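Local coordinates for transcription elongation factor Spt5 (PDB 3EWG), which stimulates transcription elongation as the partner of Spt4, its NGN domain, the part described here, mediating the interaction with RNA polymerase, at residues R6-Q11 with M60-G65; N14-M19 with G41-E46; L28-I33 with V45-K50. All blocks are in the same frame, centred on the assembly; numbering follows the deposited sequence.

How the contacts relate
All three contacts lie in the NGN domain, where an antiparallel sheet with strand order 30-36, 42-47, 2-7, 63-66 carries helices 12-25 and 50-57. Contact 1 joins strand 2-7 to the outer strand 63-66 and closes the longest loop of chain, within which contacts 2 and 3 are nested. Contact 2 lays helix 12-25 on strand 42-47 near the chain's centre, and contact 3 pairs that strand with strand 30-36. The centres of contacts 1 and 2 are about 9 Å apart. Those of contacts 2 and 3 are about 11 Å apart, and those of contacts 1 and 3 about 17 Å. Sheet pairing thus brackets the buried core, and at contact 3 the sheet continues into the second subunit.

Contact 1 (R6-Q11 with M60-G65); sequences RTMVGQ and MPRVRG
A classic beta bulge joins the end of strand 2-7 to the outer strand 63-66 of the NGN sheet, with Arg64 and Gly65 both facing Arg6. Arg6 N donates to Gly65 O (2.8 Å), while Arg6 O receives Arg64 N (2.8 Å). Beyond the bulge Met8 N reaches Arg62 O at 2.9 Å, nearly straight (166°). Gly65 suits its place because at its backbone angles a CB would be jammed against the preceding carbonyl O.

The Arg64 chain bends at chi2 (81°), which brings its guanidinium over the Met8 backbone, with Met8 CA 3.6 Å above one face, toward its rim. A water bridges Arg64 NE (3.0 Å) and Thr7 O, helping to hold NE beside the strand end. Arg62 runs alongside Met8, its CD 3.6 Å from Met8 SD, the long flexible thioether matching the aliphatic part of the arginine. Met8 O accepts two donors from opposite faces of its plane: Thr7 OG1 (2.9 Å), and Gln11 N, whose bond closes the type II turn.

Arg6 and Arg64 bring like charges near each other (NE to NE 5.1 Å), at a probable cost that the backbone bonds, bridging water and aliphatic packing of Met8 would offset.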
loop_
_atom_site.group_PDB
_atom_site.type_symbol
_atom_site.label_atom_id
_atom_site.label_comp_id
_atom_site.label_asym_id
_atom_site.label_seq_id
_atom_site.Cartn_x
_atom_site.Cartn_y
_atom_site.Cartn_z
ATOM N N ARG A 6 -0.681 11.736 7.617
ATOM C CA ARG A 6 0.591 12.058 8.244
ATOM C C ARG A 6 0.875 11.052 9.362
ATOM O O ARG A 6 0.047 10.845 10.257
ATOM C CB ARG A 6 0.550 13.493 8.786
ATOM C CG ARG A 6 1.778 13.939 9.558
ATOM C CD ARG A 6 2.947 14.262 8.644
ATOM N NE ARG A 6 4.070 14.812 9.394
ATOM C CZ ARG A 6 5.342 14.743 9.013
ATOM N NH1 ARG A 6 5.681 14.134 7.875
ATOM N NH2 ARG A 6 6.282 15.279 9.782
ATOM N N THR A 7 2.046 10.428 9.297
ATOM C CA THR A 7 2.441 9.422 10.277
ATOM C C THR A 7 3.795 9.763 10.881
ATOM O O THR A 7 4.513 10.635 10.373
ATOM C CB THR A 7 2.533 7.996 9.651
ATOM O OG1 THR A 7 3.751 7.867 8.899
ATOM C CG2 THR A 7 1.331 7.693 8.743
ATOM N N MET A 8 4.140 9.067 11.962
ATOM C CA MET A 8 5.508 9.057 12.453
ATOM C C MET A 8 6.398 8.501 11.344
ATOM O O MET A 8 6.031 7.526 10.673
ATOM C CB MET A 8 5.627 8.183 13.701
ATOM C CG MET A 8 6.996 8.244 14.369
ATOM S SD MET A 8 7.071 7.275 15.885
ATOM C CE MET A 8 7.770 5.750 15.298
ATOM N N VAL A 9 7.555 9.126 11.144
ATOM C CA VAL A 9 8.521 8.659 10.148
ATOM C C VAL A 9 8.969 7.241 10.508
ATOM O O VAL A 9 9.304 6.966 11.660
ATOM C CB VAL A 9 9.726 9.626 10.032
ATOM C CG1 VAL A 9 10.833 9.040 9.159
ATOM C CG2 VAL A 9 9.272 10.973 9.484
ATOM N N GLY A 10 8.929 6.340 9.529
ATOM C CA GLY A 10 9.340 4.954 9.741
ATOM C C GLY A 10 8.196 3.993 10.005
ATOM O O GLY A 10 8.387 2.778 9.969
ATOM N N GLN A 11 7.003 4.534 10.256
ATOM C CA GLN A 11 5.819 3.717 10.542
ATOM C C GLN A 11 4.862 3.590 9.351
ATOM O O GLN A 11 3.742 3.098 9.506
ATOM C CB GLN A 11 5.057 4.270 11.753
ATOM C CG GLN A 11 5.836 4.247 13.061
ATOM C CD GLN A 11 6.185 2.842 13.513
ATOM O OE1 GLN A 11 5.305 2.029 13.797
ATOM N NE2 GLN A 11 7.478 2.549 13.582
ATOM N N MET A 60 -5.526 5.161 15.862
ATOM C CA MET A 60 -4.286 4.563 15.385
ATOM C C MET A 60 -3.081 5.241 16.000
ATOM O O MET A 60 -2.863 6.440 15.785
ATOM C CB MET A 60 -4.173 4.627 13.861
ATOM C CG MET A 60 -4.649 3.390 13.160
ATOM S SD MET A 60 -4.048 3.297 11.470
ATOM C CE MET A 60 -5.229 2.118 10.818
ATOM N N PRO A 61 -2.287 4.472 16.766
ATOM C CA PRO A 61 -1.061 5.020 17.317
ATOM C C PRO A 61 -0.103 5.363 16.186
ATOM O O PRO A 61 -0.058 4.653 15.167
ATOM C CB PRO A 61 -0.507 3.865 18.163
ATOM C CG PRO A 61 -1.682 2.967 18.414
ATOM C CD PRO A 61 -2.475 3.062 17.155
ATOM N N ARG A 62 0.622 6.466 16.364
ATOM C CA ARG A 62 1.660 6.932 15.439
ATOM C C ARG A 62 1.111 7.595 14.166
ATOM O O ARG A 62 1.872 7.918 13.259
ATOM C CB ARG A 62 2.678 5.818 15.130
ATOM C CG ARG A 62 3.140 5.009 16.361
ATOM C CD ARG A 62 4.062 5.792 17.309
ATOM N NE ARG A 62 3.379 6.803 18.124
ATOM C CZ ARG A 62 2.876 6.592 19.342
ATOM N NH1 ARG A 62 2.286 7.584 19.995
ATOM N NH2 ARG A 62 2.958 5.395 19.914
ATOM N N VAL A 63 -0.206 7.802 14.124
ATOM C CA VAL A 63 -0.853 8.614 13.090
ATOM C C VAL A 63 -1.182 10.002 13.661
ATOM O O VAL A 63 -1.820 10.113 14.709
ATOM C CB VAL A 63 -2.144 7.941 12.541
ATOM C CG1 VAL A 63 -2.916 8.894 11.619
ATOM C CG2 VAL A 63 -1.811 6.644 11.807
ATOM N N ARG A 64 -0.738 11.051 12.968
ATOM C CA ARG A 64 -0.957 12.434 13.406
ATOM C C ARG A 64 -2.280 12.996 12.898
ATOM O O ARG A 64 -2.937 13.775 13.588
ATOM C CB ARG A 64 0.198 13.343 12.962
ATOM C CG ARG A 64 1.477 13.230 13.798
ATOM C CD ARG A 64 2.315 12.027 13.386
ATOM N NE ARG A 64 3.715 12.155 13.778
ATOM C CZ ARG A 64 4.242 11.641 14.885
ATOM N NH1 ARG A 64 3.486 10.962 15.739
ATOM N NH2 ARG A 64 5.533 11.805 15.138
ATOM N N GLY A 65 -2.659 12.613 11.683
ATOM C CA GLY A 65 -3.917 13.056 11.099
ATOM C C GLY A 65 -3.869 13.107 9.587
ATOM O O GLY A 65 -2.972 12.527 8.964
HETATM O O HOH W 1 5.961 12.595 11.875
#

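Contact 2 (N14-M19 with G41-E46); sequences NIAGLM and GYVLVE
Met19 of helix 12-25 sets its sulfur against Val43 and Val45 of strand 42-47, in the buried layer where the helix covers one face of the antiparallel NGN sheet. The helix and strand segments run roughly the same way, 29° apart, with axes 9.2 Å from each other, a separation bridged by side chains alone.

The thioether contacts come first. Met19 has CG anti to its carbonyl carbon (chi1 -79°) and is extended beyond it; these torsions carry the sulfur down to the sheet, where the chain crosses Val45 at a slant. Its SD meets Val43 CG1 at 3.7 Å, the two side chains reaching toward each other tip to tip, and lies 3.8 Å from Val45 CG2. Met19 CE lies 4.1 Å from Val45 CG2. A long unbranched methionine suits this place, since it can span the interval and lie across two residues of one strand face, and its polarisable sulfur packs well against methyl groups.

The remaining contacts join carbon to carbon and are looser. One turn earlier, Ile15 CG2 lies 4.3 Å from Val43 CG2, and Ala16 CB comes 4.2 Å from Val43 CG1. The two Val43 methyls meet different helix residues: CG2 meets Ile15, CG1 meets Ala16 and Met19. A small alanine allows the close backbone approach here, where the Ala16 and Val43 CA atoms are 6.7 Å apart, and the beta-branched valines suit an extended strand. Around this contact, Leu56 of helix 50-57 touches both Met19 and Val45, and Ile33 of strand 30-36 packs on Ala16.

With purely apolar groups meeting across it, the interface buries no side-chain polar group needing a partner, and its cohesion should come from the hydrophobic effect and dispersion.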
loop_
_atom_site.group_PDB
_atom_site.type_symbol
_atom_site.label_atom_id
_atom_site.label_comp_id
_atom_site.label_asym_id
_atom_site.label_seq_id
_atom_site.Cartn_x
_atom_site.Cartn_y
_atom_site.Cartn_z
ATOM N N ASN A 14 3.850 -0.086 8.513
ATOM C CA ASN A 14 3.081 -0.586 9.660
ATOM C C ASN A 14 1.646 -0.061 9.667
ATOM O O ASN A 14 0.697 -0.821 9.887
ATOM C CB ASN A 14 3.780 -0.239 10.982
ATOM C CG ASN A 14 4.891 -1.210 11.328
ATOM O OD1 ASN A 14 4.901 -2.350 10.864
ATOM N ND2 ASN A 14 5.833 -0.765 12.156
ATOM N N ILE A 15 1.499 1.235 9.405
ATOM C CA ILE A 15 0.186 1.878 9.392
ATOM C C ILE A 15 -0.634 1.469 8.158
ATOM O O ILE A 15 -1.829 1.212 8.271
ATOM C CB ILE A 15 0.311 3.413 9.563
ATOM C CG1 ILE A 15 0.646 3.723 11.027
ATOM C CG2 ILE A 15 -0.986 4.133 9.164
ATOM C CD1 ILE A 15 1.463 4.963 11.229
ATOM N N ALA A 16 0.019 1.378 6.998
ATOM C CA ALA A 16 -0.633 0.892 5.779
ATOM C C ALA A 16 -1.226 -0.508 5.969
ATOM O O ALA A 16 -2.348 -0.771 5.538
ATOM C CB ALA A 16 0.331 0.910 4.603
ATOM N N GLY A 17 -0.464 -1.395 6.609
ATOM C CA GLY A 17 -0.943 -2.732 6.959
ATOM C C GLY A 17 -2.161 -2.726 7.865
ATOM O O GLY A 17 -3.106 -3.499 7.659
ATOM N N LEU A 18 -2.139 -1.857 8.874
ATOM C CA LEU A 18 -3.269 -1.705 9.789
ATOM C C LEU A 18 -4.480 -1.131 9.053
ATOM O O LEU A 18 -5.608 -1.576 9.265
ATOM C CB LEU A 18 -2.899 -0.823 10.994
ATOM C CG LEU A 18 -1.763 -1.219 11.952
ATOM C CD1 LEU A 18 -1.667 -0.223 13.100
ATOM C CD2 LEU A 18 -1.911 -2.647 12.501
ATOM N N MET A 19 -4.230 -0.152 8.180
ATOM C CA MET A 19 -5.273 0.465 7.357
ATOM C C MET A 19 -6.015 -0.537 6.477
ATOM O O MET A 19 -7.243 -0.552 6.469
ATOM C CB MET A 19 -4.687 1.561 6.471
ATOM C CG MET A 19 -4.430 2.869 7.171
ATOM S SD MET A 19 -3.515 3.954 6.077
ATOM C CE MET A 19 -3.591 5.463 7.013
ATOM N N GLY A 41 6.931 9.730 6.443
ATOM C CA GLY A 41 5.884 10.272 7.315
ATOM C C GLY A 41 4.515 10.461 6.687
ATOM O O GLY A 41 3.688 11.220 7.204
ATOM N N TYR A 42 4.264 9.780 5.571
ATOM C CA TYR A 42 2.957 9.853 4.915
ATOM C C TYR A 42 2.542 8.511 4.350
ATOM O O TYR A 42 3.383 7.756 3.858
ATOM C CB TYR A 42 2.940 10.900 3.793
ATOM C CG TYR A 42 3.122 12.316 4.275
ATOM C CD1 TYR A 42 4.370 12.933 4.214
ATOM C CD2 TYR A 42 2.054 13.032 4.814
ATOM C CE1 TYR A 42 4.552 14.227 4.666
ATOM C CE2 TYR A 42 2.227 14.332 5.268
ATOM C CZ TYR A 42 3.476 14.921 5.190
ATOM O OH TYR A 42 3.662 16.203 5.645
ATOM N N VAL A 43 1.248 8.222 4.452
ATOM C CA VAL A 43 0.616 7.111 3.747
ATOM C C VAL A 43 -0.468 7.731 2.869
ATOM O O VAL A 43 -1.276 8.547 3.335
ATOM C CB VAL A 43 -0.004 6.057 4.707
ATOM C CG1 VAL A 43 -0.743 4.951 3.921
ATOM C CG2 VAL A 43 1.063 5.418 5.583
ATOM N N LEU A 44 -0.465 7.366 1.594
ATOM C CA LEU A 44 -1.459 7.884 0.662
ATOM C C LEU A 44 -2.626 6.923 0.575
ATOM O O LEU A 44 -2.436 5.711 0.427
ATOM C CB LEU A 44 -0.842 8.142 -0.723
ATOM C CG LEU A 44 0.332 9.133 -0.775
ATOM C CD1 LEU A 44 0.790 9.368 -2.209
ATOM C CD2 LEU A 44 -0.006 10.467 -0.103
ATOM N N VAL A 45 -3.831 7.483 0.686
ATOM C CA VAL A 45 -5.060 6.702 0.729
ATOM C C VAL A 45 -6.069 7.272 -0.258
ATOM O O VAL A 45 -6.420 8.453 -0.181
ATOM C CB VAL A 45 -5.683 6.700 2.153
ATOM C CG1 VAL A 45 -6.993 5.906 2.181
ATOM C CG2 VAL A 45 -4.707 6.139 3.176
ATOM N N GLU A 46 -6.521 6.439 -1.190
ATOM C CA GLU A 46 -7.660 6.799 -2.021
ATOM C C GLU A 46 -8.937 6.327 -1.338
ATOM O O GLU A 46 -9.060 5.154 -0.965
ATOM C CB GLU A 46 -7.552 6.207 -3.427
ATOM C CG GLU A 46 -8.603 6.774 -4.382
ATOM C CD GLU A 46 -8.793 5.965 -5.649
ATOM O OE1 GLU A 46 -8.143 4.904 -5.818
ATOM O OE2 GLU A 46 -9.606 6.404 -6.487
#

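Contact 3 (L28-I33 with V45-K50); sequences LDVYSI and VEAETK
Strands 30-33 and 45-47 pair antiparallel in a beta hairpin (163° between their directions) broken by a classic bulge, where Tyr31 and Ser32 both face Glu46. Glu46 O takes Tyr31 N at 2.7 Å and, weakly, Ser32 N at 3.3 Å; Glu46 N returns to Ser32 O, and Glu48 N to Asp29 O.

The polar side chains reinforce this register. Glu46, with CG anti to the backbone N (chi1 -170°) and the chain extended, carries OE1 to Ser32 OG, which donates to it at 2.6 Å, nearly in line with the carboxylate's CD-OE1 bond. Short serine fits opposite long glutamate, and the same OG also bonds Ser36 of the second subunit. The Tyr31 hydroxyl donates to Glu48 OE1 (2.6 Å), met on the anti side and lying at the ring edge, with ring and carboxylate 73° apart. Asp29 O sits 3.8 Å above the centre of one ring face.

On the sheet face of Val30, Val45 and Ala47, Val30 CG1 touches Val45 CG1 at 3.7 Å, and Val30 CG2 approaches Ala47 CB at 4.3 Å, apolar groups suited to the side covered by helices 12-25 and 50-57.

The Ser32 and Tyr31 hydroxyls would thus help stabilise ionised Glu46 and Glu48, the methyl groups of Val30, Val45 and Ala47 face the core, and the edge at Ser32 and Ile33 pairs with a strand of the second subunit.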
loop_
_atom_site.group_PDB
_atom_site.type_symbol
_atom_site.label_atom_id
_atom_site.label_comp_id
_atom_site.label_asym_id
_atom_site.label_seq_id
_atom_site.Cartn_x
_atom_site.Cartn_y
_atom_site.Cartn_z
ATOM N N LEU A 28 -15.001 -0.048 4.953
ATOM C CA LEU A 28 -14.866 1.359 4.609
ATOM C C LEU A 28 -14.636 1.496 3.111
ATOM O O LEU A 28 -14.095 0.588 2.476
ATOM C CB LEU A 28 -13.710 1.992 5.387
ATOM C CG LEU A 28 -13.799 1.983 6.919
ATOM C CD1 LEU A 28 -12.530 2.570 7.505
ATOM C CD2 LEU A 28 -15.028 2.742 7.423
ATOM N N ASP A 29 -15.051 2.627 2.551
ATOM C CA ASP A 29 -14.892 2.878 1.123
ATOM C C ASP A 29 -13.496 3.420 0.824
ATOM O O ASP A 29 -13.331 4.546 0.356
ATOM C CB ASP A 29 -15.993 3.815 0.612
ATOM C CG ASP A 29 -17.377 3.182 0.678
ATOM O OD1 ASP A 29 -17.499 1.967 0.402
ATOM O OD2 ASP A 29 -18.343 3.906 0.998
ATOM N N VAL A 30 -12.499 2.589 1.121
ATOM C CA VAL A 30 -11.089 2.906 0.910
ATOM C C VAL A 30 -10.627 2.057 -0.265
ATOM O O VAL A 30 -10.714 0.834 -0.213
ATOM C CB VAL A 30 -10.258 2.616 2.182
ATOM C CG1 VAL A 30 -8.762 2.722 1.906
ATOM C CG2 VAL A 30 -10.662 3.567 3.308
ATOM N N TYR A 31 -10.149 2.710 -1.322
ATOM C CA TYR A 31 -9.913 2.032 -2.608
ATOM C C TYR A 31 -8.461 1.687 -2.887
ATOM O O TYR A 31 -8.169 0.659 -3.515
ATOM C CB TYR A 31 -10.487 2.854 -3.771
ATOM C CG TYR A 31 -11.937 3.265 -3.585
ATOM C CD1 TYR A 31 -12.906 2.329 -3.233
ATOM C CD2 TYR A 31 -12.339 4.589 -3.777
ATOM C CE1 TYR A 31 -14.236 2.698 -3.057
ATOM C CE2 TYR A 31 -13.670 4.968 -3.607
ATOM C CZ TYR A 31 -14.613 4.009 -3.250
ATOM O OH TYR A 31 -15.931 4.354 -3.081
ATOM N N SER A 32 -7.557 2.557 -2.436
ATOM C CA SER A 32 -6.131 2.391 -2.679
ATOM C C SER A 32 -5.309 2.803 -1.462
ATOM O O SER A 32 -5.703 3.695 -0.711
ATOM C CB SER A 32 -5.685 3.207 -3.898
ATOM O OG SER A 32 -6.551 3.014 -5.002
ATOM N N ILE A 33 -4.173 2.140 -1.271
ATOM C CA ILE A 33 -3.230 2.489 -0.208
ATOM C C ILE A 33 -1.812 2.410 -0.769
ATOM O O ILE A 33 -1.451 1.414 -1.401
ATOM C CB ILE A 33 -3.355 1.554 1.033
ATOM C CG1 ILE A 33 -4.765 1.623 1.635
ATOM C CG2 ILE A 33 -2.309 1.923 2.103
ATOM C CD1 ILE A 33 -5.079 0.511 2.620
ATOM N N VAL A 45 -3.831 7.483 0.686
ATOM C CA VAL A 45 -5.060 6.702 0.729
ATOM C C VAL A 45 -6.069 7.272 -0.258
ATOM O O VAL A 45 -6.420 8.453 -0.181
ATOM C CB VAL A 45 -5.683 6.700 2.153
ATOM C CG1 VAL A 45 -6.993 5.906 2.181
ATOM C CG2 VAL A 45 -4.707 6.139 3.176
ATOM N N GLU A 46 -6.521 6.439 -1.190
ATOM C CA GLU A 46 -7.660 6.799 -2.021
ATOM C C GLU A 46 -8.937 6.327 -1.338
ATOM O O GLU A 46 -9.060 5.154 -0.965
ATOM C CB GLU A 46 -7.552 6.207 -3.427
ATOM C CG GLU A 46 -8.603 6.774 -4.382
ATOM C CD GLU A 46 -8.793 5.965 -5.649
ATOM O OE1 GLU A 46 -8.143 4.904 -5.818
ATOM O OE2 GLU A 46 -9.606 6.404 -6.487
ATOM N N ALA A 47 -9.878 7.253 -1.162
ATOM C CA ALA A 47 -11.137 6.953 -0.493
ATOM C C ALA A 47 -12.272 7.781 -1.075
ATOM O O ALA A 47 -12.040 8.802 -1.736
ATOM C CB ALA A 47 -11.012 7.185 1.009
ATOM N N GLU A 48 -13.500 7.331 -0.833
ATOM C CA GLU A 48 -14.683 8.014 -1.337
ATOM C C GLU A 48 -14.853 9.385 -0.684
ATOM O O GLU A 48 -15.079 10.386 -1.370
ATOM C CB GLU A 48 -15.929 7.148 -1.115
ATOM C CG GLU A 48 -17.199 7.645 -1.811
ATOM C CD GLU A 48 -17.104 7.646 -3.329
ATOM O OE1 GLU A 48 -16.443 6.753 -3.904
ATOM O OE2 GLU A 48 -17.710 8.544 -3.951
ATOM N N THR A 49 -14.743 9.415 0.642
ATOM C CA THR A 49 -14.927 10.637 1.419
ATOM C C THR A 49 -13.794 10.794 2.422
ATOM O O THR A 49 -13.081 9.827 2.723
ATOM C CB THR A 49 -16.271 10.633 2.202
ATOM O OG1 THR A 49 -16.272 9.562 3.155
ATOM C CG2 THR A 49 -17.475 10.484 1.258
ATOM N N LYS A 50 -13.644 12.005 2.952
ATOM C CA LYS A 50 -12.706 12.253 4.039
ATOM C C LYS A 50 -13.125 11.486 5.293
ATOM O O LYS A 50 -12.271 11.001 6.044
ATOM C CB LYS A 50 -12.594 13.750 4.339
ATOM C CG LYS A 50 -11.396 14.093 5.224
ATOM C CD LYS A 50 -11.218 15.587 5.390
ATOM C CE LYS A 50 -10.014 15.880 6.271
ATOM N NZ LYS A 50 -9.469 17.247 6.014
#